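DBF2 kinase activator protein MOB1 (Saccharomyces cerevisiae, PDB 2HJN) activates the Dbf2 protein kinase as its binding partner in the mitotic exit network, allowing the upstream kinase Cdc15 to phosphorylate Dbf2 in late anaphase. Local coordinates at residues Asn76-Val81 against Cys209-Glu214; His82-Tyr87 against Asp145-Glu150; Pro107-Ile110 against Glu116-Trp119. All blocks are in the same frame, centred on the assembly; numbering follows the deposited sequence.

Interaction 1: Asn76-Val81 against Cys209-Glu214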
loop_
_atom_site.group_PDB
_atom_site.type_symbol
_atom_site.label_atom_id
_atom_site.label_comp_id
_atom_site.label_asym_id
_atom_site.label_seq_id
_atom_site.Cartn_x
_atom_site.Cartn_y
_atom_site.Cartn_z
ATOM N N ASN A 76 -4.998 11.391 26.664
ATOM C CA ASN A 76 -5.627 12.028 25.475
ATOM C C ASN A 76 -4.676 12.214 24.303
ATOM O O ASN A 76 -5.056 11.952 23.148
ATOM C CB ASN A 76 -6.214 13.394 25.834
ATOM C CG ASN A 76 -7.467 13.288 26.672
ATOM O OD1 ASN A 76 -8.041 12.202 26.839
ATOM N ND2 ASN A 76 -7.904 14.428 27.221
ATOM N N GLU A 77 -3.451 12.699 24.583
ATOM C CA GLU A 77 -2.478 12.873 23.523
ATOM C C GLU A 77 -2.045 11.554 22.886
ATOM O O GLU A 77 -1.987 11.441 21.654
ATOM C CB GLU A 77 -1.257 13.656 23.981
ATOM C CG GLU A 77 -1.151 14.967 23.283
ATOM C CD GLU A 77 -0.005 15.802 23.788
ATOM O OE1 GLU A 77 1.168 15.524 23.404
ATOM O OE2 GLU A 77 -0.302 16.745 24.571
ATOM N N TRP A 78 -1.723 10.595 23.751
ATOM C CA TRP A 78 -1.358 9.240 23.378
ATOM C C TRP A 78 -2.476 8.605 22.519
ATOM O O TRP A 78 -2.215 8.073 21.431
ATOM C CB TRP A 78 -1.101 8.441 24.668
ATOM C CG TRP A 78 -0.600 7.034 24.488
ATOM C CD1 TRP A 78 -1.280 5.890 24.754
ATOM C CD2 TRP A 78 0.691 6.640 24.007
ATOM N NE1 TRP A 78 -0.487 4.800 24.485
ATOM C CE2 TRP A 78 0.726 5.229 24.027
ATOM C CE3 TRP A 78 1.819 7.345 23.574
ATOM C CZ2 TRP A 78 1.841 4.500 23.617
ATOM C CZ3 TRP A 78 2.943 6.624 23.173
ATOM C CH2 TRP A 78 2.939 5.220 23.187
ATOM N N LEU A 79 -3.719 8.698 22.975
ATOM C CA LEU A 79 -4.845 8.165 22.189
ATOM C C LEU A 79 -5.103 8.931 20.856
ATOM O O LEU A 79 -5.339 8.290 19.820
ATOM C CB LEU A 79 -6.100 8.036 23.037
ATOM C CG LEU A 79 -6.048 7.234 24.358
ATOM C CD1 LEU A 79 -7.422 6.704 24.756
ATOM C CD2 LEU A 79 -5.005 6.153 24.425
ATOM N N ALA A 80 -4.978 10.270 20.878
ATOM C CA ALA A 80 -5.046 11.098 19.661
ATOM C C ALA A 80 -3.946 10.731 18.627
ATOM O O ALA A 80 -4.233 10.561 17.439
ATOM C CB ALA A 80 -4.999 12.601 20.012
ATOM N N VAL A 81 -2.699 10.642 19.071
ATOM C CA VAL A 81 -1.586 10.178 18.212
ATOM C C VAL A 81 -1.890 8.844 17.545
ATOM O O VAL A 81 -1.777 8.738 16.326
ATOM C CB VAL A 81 -0.212 10.098 18.942
ATOM C CG1 VAL A 81 0.864 9.363 18.071
ATOM C CG2 VAL A 81 0.271 11.508 19.266
ATOM N N CYS A 209 -6.211 -3.851 17.871
ATOM C CA CYS A 209 -6.951 -4.605 18.876
ATOM C C CYS A 209 -6.289 -4.602 20.254
ATOM O O CYS A 209 -6.994 -4.551 21.246
ATOM C CB CYS A 209 -7.196 -6.051 18.420
ATOM S SG CYS A 209 -8.327 -6.175 16.984
ATOM N N LEU A 210 -4.966 -4.707 20.323
ATOM C CA LEU A 210 -4.264 -4.601 21.605
ATOM C C LEU A 210 -4.401 -3.222 22.241
ATOM O O LEU A 210 -4.583 -3.104 23.465
ATOM C CB LEU A 210 -2.776 -4.963 21.455
ATOM C CG LEU A 210 -2.518 -6.430 21.159
ATOM C CD1 LEU A 210 -1.068 -6.617 20.666
ATOM C CD2 LEU A 210 -2.808 -7.240 22.442
ATOM N N PHE A 211 -4.345 -2.187 21.396
ATOM C CA PHE A 211 -4.460 -0.792 21.837
ATOM C C PHE A 211 -5.854 -0.527 22.429
ATOM O O PHE A 211 -5.977 0.001 23.543
ATOM C CB PHE A 211 -4.118 0.161 20.688
ATOM C CG PHE A 211 -3.847 1.560 21.131
ATOM C CD1 PHE A 211 -2.548 1.977 21.392
ATOM C CD2 PHE A 211 -4.884 2.465 21.272
ATOM C CE1 PHE A 211 -2.288 3.242 21.824
ATOM C CE2 PHE A 211 -4.625 3.755 21.712
ATOM C CZ PHE A 211 -3.323 4.134 21.983
ATOM N N ALA A 212 -6.901 -0.955 21.722
ATOM C CA ALA A 212 -8.254 -0.902 22.231
ATOM C C ALA A 212 -8.472 -1.670 23.546
ATOM O O ALA A 212 -9.242 -1.219 24.400
ATOM C CB ALA A 212 -9.227 -1.387 21.178
ATOM N N GLN A 213 -7.840 -2.831 23.700
ATOM C CA GLN A 213 -7.942 -3.626 24.944
ATOM C C GLN A 213 -7.293 -2.872 26.158
ATOM O O GLN A 213 -7.922 -2.718 27.201
ATOM C CB GLN A 213 -7.327 -5.019 24.711
ATOM C CG GLN A 213 -7.302 -5.975 25.925
ATOM C CD GLN A 213 -6.356 -7.163 25.722
ATOM O OE1 GLN A 213 -6.790 -8.311 25.769
ATOM N NE2 GLN A 213 -5.061 -6.890 25.495
ATOM N N GLU A 214 -6.062 -2.394 25.990
ATOM C CA GLU A 214 -5.312 -1.663 27.021
ATOM C C GLU A 214 -6.099 -0.510 27.663
ATOM O O GLU A 214 -5.903 -0.203 28.852
ATOM C CB GLU A 214 -4.013 -1.112 26.438
ATOM C CG GLU A 214 -3.170 -0.258 27.416
ATOM C CD GLU A 214 -2.674 -1.040 28.651
ATOM O OE1 GLU A 214 -2.362 -2.232 28.510
ATOM O OE2 GLU A 214 -2.573 -0.445 29.747
#
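Phe211 reaches out from the last turns of helix 198-214 and brings the far end of its ring against Trp78 and Leu79, neighbours near the start of helix 75-97. This is helix-against-helix packing inside the mostly helical Mob1/phocein fold, and it is carried entirely by side chains: the nearest alpha carbons, Leu79 CA and Phe211 CA, are 9.0 Å apart. With CG anti to the backbone N (chi1 -164°), the phenyl ring extends into that space. Its CE1 lies 3.6 Å from Trp78 NE1, and its CZ is 3.9 Å from Trp78 CD1, so the CD1-NE1 side of the pyrrole ring, not the benzene half of the indole, does the touching. The two ring planes are inclined at 32°, with the centroid of the five-membered ring 5.4 Å from that of the phenyl. Leu79 contributes one branch, CD2, which sits 3.6 Å from Phe211 CZ and about as close to CE2. Further out, His82 stacks on the Phe211 ring and Phe86 meets it edge-to-face, both from helix 75-97, while Phe215, just past the end of helix 198-214, meets it with its ring inclined. Leu79 is backed by Ile166 of helix 165-187, and Trp78 by Leu69 and Pro70. Cutting Phe211 back to an alanine takes away the ring, which would probably open a gap between the two helices and leave Trp78 CD1, Leu79 CD2 and the stacked face of His82 without their partner. The indole has a separate tether: Trp78 NE1 donates its hydrogen to the backbone oxygen Val67 O.

Interaction 2: His82-Tyr87 against Asp145-Glu150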
loop_
_atom_site.group_PDB
_atom_site.type_symbol
_atom_site.label_atom_id
_atom_site.label_comp_id
_atom_site.label_asym_id
_atom_site.label_seq_id
_atom_site.Cartn_x
_atom_site.Cartn_y
_atom_site.Cartn_z
ATOM N N HIS A 82 -2.277 7.839 18.328
ATOM C CA HIS A 82 -2.548 6.533 17.763
ATOM C C HIS A 82 -3.798 6.425 16.912
ATOM O O HIS A 82 -3.830 5.598 16.020
ATOM C CB HIS A 82 -2.521 5.447 18.828
ATOM C CG HIS A 82 -1.157 5.270 19.408
ATOM N ND1 HIS A 82 -0.249 4.362 18.911
ATOM C CD2 HIS A 82 -0.511 5.969 20.366
ATOM C CE1 HIS A 82 0.890 4.481 19.566
ATOM N NE2 HIS A 82 0.757 5.446 20.460
ATOM N N CYS A 83 -4.833 7.216 17.212
ATOM C CA CYS A 83 -6.038 7.223 16.386
ATOM C C CYS A 83 -5.726 7.727 14.952
ATOM O O CYS A 83 -6.148 7.121 13.986
ATOM C CB CYS A 83 -7.142 8.044 17.086
ATOM S SG CYS A 83 -8.786 7.911 16.364
ATOM N N VAL A 84 -4.960 8.812 14.808
ATOM C CA VAL A 84 -4.531 9.273 13.461
ATOM C C VAL A 84 -3.609 8.241 12.777
ATOM O O VAL A 84 -3.760 7.975 11.583
ATOM C CB VAL A 84 -3.856 10.656 13.476
ATOM C CG1 VAL A 84 -3.271 11.006 12.120
ATOM C CG2 VAL A 84 -4.833 11.765 13.957
ATOM N N ASP A 85 -2.678 7.655 13.534
ATOM C CA ASP A 85 -1.845 6.561 12.992
ATOM C C ASP A 85 -2.674 5.355 12.514
ATOM O O ASP A 85 -2.336 4.765 11.495
ATOM C CB ASP A 85 -0.848 6.044 14.026
ATOM C CG ASP A 85 0.260 7.071 14.375
ATOM O OD1 ASP A 85 0.471 8.070 13.605
ATOM O OD2 ASP A 85 0.928 6.844 15.429
ATOM N N PHE A 86 -3.723 4.963 13.232
ATOM C CA PHE A 86 -4.529 3.807 12.778
ATOM C C PHE A 86 -5.325 4.085 11.501
ATOM O O PHE A 86 -5.467 3.234 10.599
ATOM C CB PHE A 86 -5.469 3.326 13.880
ATOM C CG PHE A 86 -4.750 2.656 15.034
ATOM C CD1 PHE A 86 -3.634 1.877 14.809
ATOM C CD2 PHE A 86 -5.201 2.824 16.336
ATOM C CE1 PHE A 86 -2.947 1.267 15.885
ATOM C CE2 PHE A 86 -4.531 2.208 17.423
ATOM C CZ PHE A 86 -3.401 1.448 17.203
ATOM N N TYR A 87 -5.804 5.312 11.427
ATOM C CA TYR A 87 -6.502 5.807 10.222
ATOM C C TYR A 87 -5.530 5.697 9.027
ATOM O O TYR A 87 -5.883 5.254 7.927
ATOM C CB TYR A 87 -6.935 7.278 10.408
ATOM C CG TYR A 87 -7.239 7.931 9.066
ATOM C CD1 TYR A 87 -8.547 7.937 8.582
ATOM C CD2 TYR A 87 -6.222 8.483 8.256
ATOM C CE1 TYR A 87 -8.868 8.508 7.359
ATOM C CE2 TYR A 87 -6.534 9.027 6.998
ATOM C CZ TYR A 87 -7.873 9.021 6.568
ATOM O OH TYR A 87 -8.279 9.488 5.351
ATOM N N ASP A 145 -12.397 14.958 8.850
ATOM C CA ASP A 145 -13.102 16.109 9.379
ATOM C C ASP A 145 -13.036 16.195 10.904
ATOM O O ASP A 145 -12.942 17.299 11.437
ATOM C CB ASP A 145 -14.561 16.201 8.878
ATOM C CG ASP A 145 -14.664 16.443 7.362
ATOM O OD1 ASP A 145 -13.707 16.974 6.728
ATOM O OD2 ASP A 145 -15.724 16.097 6.803
ATOM N N GLN A 146 -13.051 15.065 11.629
ATOM C CA GLN A 146 -12.865 15.160 13.096
ATOM C C GLN A 146 -11.415 15.532 13.412
ATOM O O GLN A 146 -11.183 16.414 14.242
ATOM C CB GLN A 146 -13.253 13.858 13.828
ATOM C CG GLN A 146 -14.613 13.255 13.432
ATOM C CD GLN A 146 -15.777 14.295 13.256
ATOM O OE1 GLN A 146 -16.315 14.794 14.256
ATOM N NE2 GLN A 146 -16.201 14.561 11.976
ATOM N N PHE A 147 -10.436 14.890 12.742
ATOM C CA PHE A 147 -9.002 15.203 13.023
ATOM C C PHE A 147 -8.722 16.692 12.764
ATOM O O PHE A 147 -7.871 17.320 13.414
ATOM C CB PHE A 147 -8.036 14.335 12.173
ATOM C CG PHE A 147 -8.156 12.843 12.391
ATOM C CD1 PHE A 147 -8.104 11.959 11.297
ATOM C CD2 PHE A 147 -8.357 12.304 13.673
ATOM C CE1 PHE A 147 -8.225 10.574 11.475
ATOM C CE2 PHE A 147 -8.491 10.909 13.861
ATOM C CZ PHE A 147 -8.411 10.033 12.725
ATOM N N ASP A 148 -9.441 17.263 11.802
ATOM C CA ASP A 148 -9.144 18.646 11.345
ATOM C C ASP A 148 -9.940 19.709 12.154
ATOM O O ASP A 148 -9.808 20.930 11.929
ATOM C CB ASP A 148 -9.451 18.778 9.851
ATOM C CG ASP A 148 -8.365 18.190 8.960
ATOM O OD1 ASP A 148 -7.254 17.850 9.436
ATOM O OD2 ASP A 148 -8.620 18.084 7.753
ATOM N N ASP A 149 -10.750 19.240 13.093
ATOM C CA ASP A 149 -11.626 20.127 13.900
ATOM C C ASP A 149 -10.890 20.494 15.178
ATOM O O ASP A 149 -10.721 19.660 16.049
ATOM C CB ASP A 149 -12.960 19.424 14.172
ATOM C CG ASP A 149 -13.936 20.256 15.005
ATOM O OD1 ASP A 149 -13.525 21.301 15.588
ATOM O OD2 ASP A 149 -15.103 19.794 15.131
ATOM N N GLU A 150 -10.399 21.736 15.237
ATOM C CA GLU A 150 -9.608 22.268 16.370
ATOM C C GLU A 150 -10.244 22.144 17.779
ATOM O O GLU A 150 -9.533 22.034 18.799
ATOM C CB GLU A 150 -9.226 23.738 16.067
ATOM C CG GLU A 150 -8.351 24.394 17.101
ATOM C CD GLU A 150 -6.922 23.925 17.042
ATOM O OE1 GLU A 150 -6.282 23.801 18.116
ATOM O OE2 GLU A 150 -6.427 23.698 15.930
#
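The Phe147 ring is pressed against three residues of helix 75-97, each meeting a different part of it. Phe147 CG stands opposite its own carbonyl carbon (chi1 -60°), which sends the ring out to that helix. Over one face lies Val84 CG2, 3.7 Å from the ring centroid and only 18° off the normal, a clear CH-pi contact displaced toward CD2. Cys83 SG comes in at the rim instead, nearly in the ring plane and 3.9 Å from Phe147 CE2. On the far flank of CZ, at CE1, the edge of Phe147 turns toward the face of Tyr87 in an offset edge-to-face pair, planes at 81°, with Phe147 CE1 3.7 Å from Tyr87 CG. Phe147 is the last helical residue of helix 132-147, so in this Mob1/phocein helical domain the ring fastens the C-terminal turn of that helix to the middle of helix 75-97. Phe153 adds a further edge-to-face neighbour, and Ile170, Ile173 and Leu174 of helix 165-187 pack on Cys83. Tyr87 carries its hydroxyl beyond the apolar patch, where OH is hydrogen-bonded to Ser29 O and Arg141 NH2. The other side is quite different: past Phe147 the chain leaves the helix, and Asp148 stands exposed, its OD1 bonded to Gln31 NE2.

Interaction 3: Pro107-Ile110 against Glu116-Trp119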
loop_
_atom_site.group_PDB
_atom_site.type_symbol
_atom_site.label_atom_id
_atom_site.label_comp_id
_atom_site.label_asym_id
_atom_site.label_seq_id
_atom_site.Cartn_x
_atom_site.Cartn_y
_atom_site.Cartn_z
ATOM N N PRO A 107 -22.095 -4.268 -3.561
ATOM C CA PRO A 107 -23.258 -3.394 -3.494
ATOM C C PRO A 107 -23.759 -2.990 -2.089
ATOM O O PRO A 107 -24.593 -2.102 -2.003
ATOM C CB PRO A 107 -24.357 -4.164 -4.274
ATOM C CG PRO A 107 -23.916 -5.555 -4.353
ATOM C CD PRO A 107 -22.422 -5.623 -4.088
ATOM N N ARG A 108 -23.275 -3.656 -1.036
ATOM C CA ARG A 108 -23.617 -3.344 0.326
ATOM C C ARG A 108 -22.320 -3.399 1.155
ATOM O O ARG A 108 -21.393 -4.173 0.856
ATOM C CB ARG A 108 -24.608 -4.360 0.909
ATOM C CG ARG A 108 -26.028 -4.334 0.324
ATOM C CD ARG A 108 -26.872 -5.466 1.011
ATOM N NE ARG A 108 -26.222 -6.787 0.907
ATOM C CZ ARG A 108 -26.356 -7.797 1.781
ATOM N NH1 ARG A 108 -27.119 -7.658 2.871
ATOM N NH2 ARG A 108 -25.710 -8.954 1.566
HETATM N N MSE A 109 -22.285 -2.633 2.227
HETATM C CA MSE A 109 -21.109 -2.679 3.123
HETATM C C MSE A 109 -21.309 -3.870 4.063
HETATM O O MSE A 109 -21.989 -3.751 5.081
HETATM C CB MSE A 109 -20.935 -1.340 3.864
HETATM C CG MSE A 109 -19.794 -1.303 4.865
HETATM SE SE MSE A 109 -18.022 -1.490 4.002
HETATM C CE MSE A 109 -17.137 -0.963 5.645
ATOM N N ILE A 110 -20.720 -5.017 3.722
ATOM C CA ILE A 110 -20.918 -6.234 4.502
ATOM C C ILE A 110 -19.612 -6.847 5.027
ATOM O O ILE A 110 -18.529 -6.489 4.572
ATOM C CB ILE A 110 -21.772 -7.272 3.739
ATOM C CG1 ILE A 110 -21.034 -7.742 2.461
ATOM C CG2 ILE A 110 -23.131 -6.608 3.368
ATOM C CD1 ILE A 110 -21.701 -8.802 1.673
ATOM N N GLU A 116 -24.310 -6.385 8.067
ATOM C CA GLU A 116 -24.348 -5.238 7.140
ATOM C C GLU A 116 -24.178 -3.943 7.954
ATOM O O GLU A 116 -24.830 -3.786 9.011
ATOM C CB GLU A 116 -25.642 -5.235 6.290
ATOM C CG GLU A 116 -25.709 -3.962 5.478
ATOM C CD GLU A 116 -26.764 -3.884 4.416
ATOM O OE1 GLU A 116 -27.709 -4.716 4.400
ATOM O OE2 GLU A 116 -26.651 -2.924 3.606
ATOM N N TYR A 117 -23.290 -3.045 7.524
ATOM C CA TYR A 117 -23.105 -1.757 8.210
ATOM C C TYR A 117 -23.681 -0.603 7.427
ATOM O O TYR A 117 -23.521 -0.543 6.230
ATOM C CB TYR A 117 -21.615 -1.479 8.524
ATOM C CG TYR A 117 -20.973 -2.620 9.272
ATOM C CD1 TYR A 117 -20.084 -3.466 8.646
ATOM C CD2 TYR A 117 -21.302 -2.869 10.608
ATOM C CE1 TYR A 117 -19.499 -4.549 9.372
ATOM C CE2 TYR A 117 -20.723 -3.886 11.318
ATOM C CZ TYR A 117 -19.845 -4.731 10.704
ATOM O OH TYR A 117 -19.296 -5.770 11.421
ATOM N N LEU A 118 -24.332 0.321 8.123
ATOM C CA LEU A 118 -25.140 1.367 7.504
ATOM C C LEU A 118 -24.558 2.743 7.791
ATOM O O LEU A 118 -23.815 2.909 8.776
ATOM C CB LEU A 118 -26.593 1.287 8.033
ATOM C CG LEU A 118 -27.319 -0.042 8.075
ATOM C CD1 LEU A 118 -28.680 0.067 8.832
ATOM C CD2 LEU A 118 -27.555 -0.613 6.706
ATOM N N TRP A 119 -24.854 3.723 6.918
ATOM C CA TRP A 119 -24.343 5.116 7.079
ATOM C C TRP A 119 -25.490 6.117 7.116
ATOM O O TRP A 119 -26.354 6.094 6.250
ATOM C CB TRP A 119 -23.388 5.515 5.918
ATOM C CG TRP A 119 -22.612 6.821 6.132
ATOM C CD1 TRP A 119 -22.816 8.029 5.504
ATOM C CD2 TRP A 119 -21.563 7.037 7.073
ATOM N NE1 TRP A 119 -21.931 8.956 5.982
ATOM C CE2 TRP A 119 -21.164 8.380 6.958
ATOM C CE3 TRP A 119 -20.910 6.206 8.009
ATOM C CZ2 TRP A 119 -20.140 8.923 7.736
ATOM C CZ3 TRP A 119 -19.894 6.744 8.795
ATOM C CH2 TRP A 119 -19.517 8.091 8.653
HETATM O O HOH W 1 -24.643 -1.245 3.602
#
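Met109 N, Glu116 OE2 and Tyr117 O all converge on one water molecule, which ties the loop before strand 115-117 to the strand itself. The water accepts from Met109 N and lies 2.6 Å from Glu116 OE2 and 2.9 Å from Tyr117 O. Beside it the backbones meet directly: Tyr117 N donates to Met109 O over 2.9 Å in an almost straight bond (170° at the hydrogen), and Glu116 CA adds a CA-H...O contact to the same oxygen. Ile110 and Glu116 make a single beta bridge here. Arg108 then crosses the Glu116 side chain at about a right angle. Its NH1 is 3.4 Å from Glu116 OE1, a weak hydrogen bond within a salt bridge, with guanidinium and carboxylate planes 86° apart; Arg108 CG and CD also pack against the carboxylate oxygens, CG 3.6 Å from Glu116 OE2. A bend at chi3 (-54°) turns the guanidinium back so that Ile110 CG2 covers the centre of one face. Ile110 O also accepts from His183 ND1, which probably helps to orient that zinc ligand. The selenomethionine side chain of Met109 touches Ala132 and Tyr135 of helix 132-147 and His183 of helix 165-187. On the strand, Glu116 bonds through its backbone to Leu5 of antiparallel strand 4-6, while the Tyr117 side chain lies against Tyr135 and Arg179 of those same two helices.

Interactions 1 and 2 share helix 75-97 and touch: Phe211 CE1 is 3.4 Å from His82 CG, and Phe211 CB is 3.8 Å from Phe86 CZ. Successive turns of this one helix thus receive first helix 198-214 and then the end of helix 132-147, with the two contact centres 13 Å apart. Interaction 3 is separate, its centre 26 Å from that of interaction 1 and 23 Å from that of interaction 2, and it is nested in the chain loops that both close. It alone adjoins the zinc site of Cys101, Cys106, His183 and His188: the Met109 side chain comes within about 7 Å of the metal.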